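Local coordinates for protein peroxiredoxin 6 (Arenicola marina, PDB 2V2G) that probably reduces hydrogen peroxide and organic hydroperoxides to water and alcohols as a thiol-specific peroxidase, at residues D40-P43 and V44-T47; C71-V74 and A75-K78. The protein carries 1 engineered substitution. One frame throughout, in Å; residues are numbered along the deposited sequence.

Contact 1 of 2, residues D40-P43 and V44-T47; sequences DFTP and VSTT. Engineered in segment 44-47: Ser45 (natural residue Cys). With BEZ (benzoic acid), chain E.
Thr42 O takes two donors from Thr46 as helix 43-54 begins: the backbone N at 3.1 Å from Thr42 O, in the carbonyl plane, and the hydroxyl OG1 at 2.7 Å from the same oxygen. The hydroxyl comes in from above that plane, 42° out of it. Turned beside its own backbone N (chi1 -51°), Thr46 OG1 folds back over the turn, and it also meets Trp80 NE1 from helix 74-88. A valine at this position would probably leave Trp80 NE1 without its acceptor and Thr42 O with the backbone N as its one donor from this turn. Further along, Thr47 N reaches Pro43 O at 3.0 Å in a nearly straight helical bond. Thr47 OG1 bonds to a lone pair of Val44 O at 2.7 Å and is bonded as well to Ala175 N of the second subunit.

The first turn of the helix receives the carboxyl group of the benzoic acid through two backbone N-H groups. Val44 N donates to BEZ O1 at 3.0 Å and Ser45 N to BEZ O2 at 2.9 Å, one N-H for each oxygen; Arg128 NH2 bonds to the ligand as well. Pro43 CG lies 3.2 Å from BEZ O1. With its hydroxyl between backbone N and carbonyl carbon (chi1 63°), Thr42 brings OG1 close to BEZ O2 and within 3.2 Å of Ser45 OG; its main polar partner is Arg39 O. Ser45, engineered in place of the natural cysteine, bonds to Arg128 NH1 through OG and gives a proton to a water that donates in turn to Thr42 OG1 and to BEZ O2. With Pro38 upstream, this is the PxxxTxxC active-site motif of peroxiredoxins, the carboxyl group probably lying where a peroxide would bind.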
loop_
_atom_site.group_PDB
_atom_site.type_symbol
_atom_site.label_atom_id
_atom_site.label_comp_id
_atom_site.label_asym_id
_atom_site.label_seq_id
_atom_site.Cartn_x
_atom_site.Cartn_y
_atom_site.Cartn_z
ATOM N N ASP A 40 -20.422 -4.737 -5.084
ATOM C CA ASP A 40 -20.622 -5.879 -5.988
ATOM C C ASP A 40 -21.158 -5.395 -7.300
ATOM O O ASP A 40 -21.752 -4.313 -7.373
ATOM C CB ASP A 40 -21.586 -6.924 -5.390
ATOM C CG ASP A 40 -21.069 -7.541 -4.113
ATOM O OD1 ASP A 40 -19.975 -7.134 -3.614
ATOM O OD2 ASP A 40 -21.825 -8.411 -3.583
ATOM N N PHE A 41 -20.975 -6.202 -8.354
ATOM C CA PHE A 41 -21.485 -5.869 -9.677
ATOM C C PHE A 41 -20.904 -4.536 -10.205
ATOM O O PHE A 41 -21.633 -3.717 -10.823
ATOM C CB PHE A 41 -23.045 -5.830 -9.758
ATOM C CG PHE A 41 -23.772 -7.076 -9.238
ATOM C CD1 PHE A 41 -23.752 -8.287 -9.940
ATOM C CD2 PHE A 41 -24.495 -7.029 -8.054
ATOM C CE1 PHE A 41 -24.420 -9.409 -9.471
ATOM C CE2 PHE A 41 -25.169 -8.143 -7.589
ATOM C CZ PHE A 41 -25.137 -9.346 -8.309
ATOM N N THR A 42 -19.634 -4.309 -9.918
ATOM C CA THR A 42 -18.900 -3.215 -10.522
ATOM C C THR A 42 -17.616 -3.752 -11.136
ATOM O O THR A 42 -17.095 -4.803 -10.693
ATOM C CB THR A 42 -18.647 -2.112 -9.508
ATOM O OG1 THR A 42 -17.823 -2.652 -8.465
ATOM C CG2 THR A 42 -19.960 -1.560 -8.991
ATOM N N PRO A 43 -17.138 -3.076 -12.216
ATOM C CA PRO A 43 -16.147 -3.693 -13.136
ATOM C C PRO A 43 -14.757 -3.901 -12.548
ATOM O O PRO A 43 -14.197 -5.000 -12.627
ATOM C CB PRO A 43 -16.153 -2.758 -14.366
ATOM C CG PRO A 43 -16.698 -1.462 -13.861
ATOM C CD PRO A 43 -17.687 -1.812 -12.765
ATOM N N VAL A 44 -14.129 -2.852 -12.025
ATOM C CA VAL A 44 -12.764 -3.047 -11.421
ATOM C C VAL A 44 -12.778 -4.101 -10.321
ATOM O O VAL A 44 -11.902 -4.929 -10.257
ATOM C CB VAL A 44 -12.127 -1.700 -10.930
ATOM C CG1 VAL A 44 -10.859 -1.943 -10.044
ATOM C CG2 VAL A 44 -11.842 -0.800 -12.195
ATOM N N SER A 45 -13.796 -4.016 -9.469
ATOM C CA SER A 45 -13.965 -4.958 -8.358
ATOM C C SER A 45 -14.014 -6.387 -8.886
ATOM O O SER A 45 -13.410 -7.305 -8.275
ATOM C CB SER A 45 -15.207 -4.678 -7.568
ATOM O OG SER A 45 -15.115 -3.425 -6.890
ATOM N N THR A 46 -14.667 -6.561 -10.013
ATOM C CA THR A 46 -14.776 -7.904 -10.639
ATOM C C THR A 46 -13.409 -8.359 -11.111
ATOM O O THR A 46 -12.979 -9.503 -10.858
ATOM C CB THR A 46 -15.828 -7.960 -11.766
ATOM O OG1 THR A 46 -17.063 -7.437 -11.313
ATOM C CG2 THR A 46 -16.145 -9.437 -12.251
ATOM N N THR A 47 -12.675 -7.478 -11.810
ATOM C CA THR A 47 -11.290 -7.830 -12.195
ATOM C C THR A 47 -10.387 -8.194 -11.003
ATOM O O THR A 47 -9.521 -9.059 -11.106
ATOM C CB THR A 47 -10.594 -6.713 -13.054
ATOM O OG1 THR A 47 -10.233 -5.587 -12.250
ATOM C CG2 THR A 47 -11.524 -6.287 -14.216
HETATM C C BEZ E . -15.473 -0.397 -10.034
HETATM O O1 BEZ E . -15.321 -0.185 -11.321
HETATM O O2 BEZ E . -15.260 -1.482 -9.344
HETATM C C1 BEZ E . -16.009 0.823 -9.379
HETATM C C2 BEZ E . -16.697 0.715 -8.185
HETATM C C3 BEZ E . -17.197 1.847 -7.604
HETATM C C4 BEZ E . -17.060 3.076 -8.251
HETATM C C5 BEZ E . -16.342 3.206 -9.448
HETATM C C6 BEZ E . -15.818 2.057 -10.030
HETATM O O HOH W 1 -16.846 -1.577 -6.483
#

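Contact 2 of 2, residues C71-V74 and A75-K78; sequences CDNV and ADHK
Asp76 OD2 is gripped by two waters that tie it back to the chain before its helix. One donates to it at 2.7 Å from Asp76 OD2 and accepts from Asn73 N; the other, 2.8 Å from Asp76 OD2, also donates to Asp72 OD1. The two carboxylates thus stand with Asp72 OD1 4.4 Å from Asp76 OD2, a like-charged approach that the waters, and the salt bridge of Asp72 OD1 to Arg39 NE, probably ease; Asp72 OD2 is bonded to Ser70 OG. Asn73 is the N-cap of helix 74-88. Its CG sits between backbone N and carbonyl carbon (chi1 68°), which swings OD1 round to accept from Asp76 N at 2.8 Å, with the donor almost in line with the amide C=O. The plane of the Asn73 amide is turned 50° from that of the Asp76 carboxylate. Because Asp76 answers Asn73 N through a water, the reciprocal half of a capping box is solvent-mediated here. Behind the cap, Asn73 O accepts from His77 N at 3.1 Å and also lies over one face of the His77 imidazole, offset toward its rim. The ring extends back beneath the loop, where NE2 comes within 3.8 Å of Asp72 CB and is bonded to Ser70 OG. One turn apart, Val74 and Lys78 run side by side, pointing the same way, with Val74 CG1 3.7 Å from Lys78 CE.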
loop_
_atom_site.group_PDB
_atom_site.type_symbol
_atom_site.label_atom_id
_atom_site.label_comp_id
_atom_site.label_asym_id
_atom_site.label_seq_id
_atom_site.Cartn_x
_atom_site.Cartn_y
_atom_site.Cartn_z
ATOM N N CYS A 71 -19.852 -3.680 1.617
ATOM C CA CYS A 71 -21.060 -3.379 2.427
ATOM C C CYS A 71 -22.339 -3.991 1.830
ATOM O O CYS A 71 -23.417 -3.793 2.337
ATOM C CB CYS A 71 -21.255 -1.894 2.735
ATOM S SG CYS A 71 -19.796 -1.113 3.522
ATOM N N ASP A 72 -22.204 -4.747 0.751
ATOM C CA ASP A 72 -23.375 -5.404 0.166
ATOM C C ASP A 72 -23.827 -6.628 0.983
ATOM O O ASP A 72 -23.105 -7.107 1.853
ATOM C CB ASP A 72 -23.045 -5.841 -1.259
ATOM C CG ASP A 72 -22.777 -4.655 -2.171
ATOM O OD1 ASP A 72 -23.760 -3.941 -2.513
ATOM O OD2 ASP A 72 -21.577 -4.427 -2.492
ATOM N N ASN A 73 -25.005 -7.147 0.665
ATOM C CA ASN A 73 -25.543 -8.289 1.360
ATOM C C ASN A 73 -25.031 -9.631 0.816
ATOM O O ASN A 73 -24.464 -9.712 -0.284
ATOM C CB ASN A 73 -27.095 -8.229 1.461
ATOM C CG ASN A 73 -27.804 -8.389 0.116
ATOM O OD1 ASN A 73 -27.345 -9.102 -0.763
ATOM N ND2 ASN A 73 -28.940 -7.747 -0.025
ATOM N N VAL A 74 -25.228 -10.683 1.584
ATOM C CA VAL A 74 -24.697 -12.005 1.230
ATOM C C VAL A 74 -25.310 -12.570 -0.086
ATOM O O VAL A 74 -24.614 -13.197 -0.899
ATOM C CB VAL A 74 -24.882 -13.011 2.404
ATOM C CG1 VAL A 74 -24.467 -14.458 1.982
ATOM C CG2 VAL A 74 -24.113 -12.541 3.623
ATOM N N ALA A 75 -26.611 -12.353 -0.296
ATOM C CA ALA A 75 -27.284 -12.796 -1.537
ATOM C C ALA A 75 -26.653 -12.187 -2.792
ATOM O O ALA A 75 -26.354 -12.890 -3.767
ATOM C CB ALA A 75 -28.787 -12.487 -1.439
ATOM N N ASP A 76 -26.367 -10.885 -2.742
ATOM C CA ASP A 76 -25.640 -10.218 -3.821
ATOM C C ASP A 76 -24.199 -10.758 -4.008
ATOM O O ASP A 76 -23.707 -10.954 -5.132
ATOM C CB ASP A 76 -25.590 -8.716 -3.537
ATOM C CG ASP A 76 -26.845 -8.005 -3.963
ATOM O OD1 ASP A 76 -27.766 -8.668 -4.438
ATOM O OD2 ASP A 76 -26.917 -6.775 -3.772
ATOM N N HIS A 77 -23.515 -11.033 -2.907
ATOM C CA HIS A 77 -22.196 -11.651 -2.995
ATOM C C HIS A 77 -22.263 -12.988 -3.701
ATOM O O HIS A 77 -21.447 -13.275 -4.566
ATOM C CB HIS A 77 -21.604 -11.875 -1.619
ATOM C CG HIS A 77 -21.235 -10.623 -0.895
ATOM N ND1 HIS A 77 -21.028 -10.584 0.467
ATOM C CD2 HIS A 77 -20.975 -9.376 -1.352
ATOM C CE1 HIS A 77 -20.644 -9.359 0.805
ATOM N NE2 HIS A 77 -20.637 -8.602 -0.271
ATOM N N LYS A 78 -23.236 -13.812 -3.340
ATOM C CA LYS A 78 -23.359 -15.132 -3.967
ATOM C C LYS A 78 -23.634 -15.029 -5.466
ATOM O O LYS A 78 -22.986 -15.710 -6.260
ATOM C CB LYS A 78 -24.374 -16.009 -3.224
ATOM C CG LYS A 78 -23.737 -16.653 -1.965
ATOM C CD LYS A 78 -24.669 -17.600 -1.190
ATOM C CE LYS A 78 -24.227 -17.772 0.292
ATOM N NZ LYS A 78 -25.302 -18.524 1.010
HETATM O O HOH W 2 -26.364 -5.687 -1.324
HETATM O O HOH W 3 -24.961 -5.069 -4.881
#

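Overall arrangement
Contacts 1 and 2 are both helix starts of the thioredoxin-like fold, each following one of the adjacent parallel strands 31-36 and 64-70. Their centres lie 13 Å apart, and the two contacts touch: Asp40 N probably bonds to Asp72 OD2 at 2.9 Å, and Phe41 CZ packs 3.8 Å from Asp76 O at the start of helix 74-88. Ser70 OG is a shared hub, bonded to Asp40 OD1, Asp72 OD2 and His77 NE2, while Arg39 bridges the two contacts, its carbonyl serving contact 1 and its side chain contact 2. Contact 1 holds the benzoic acid; contact 2 does not reach it, its Asp72 side chain lying about 8 Å from that of Ser45 and about 9 Å from the ligand.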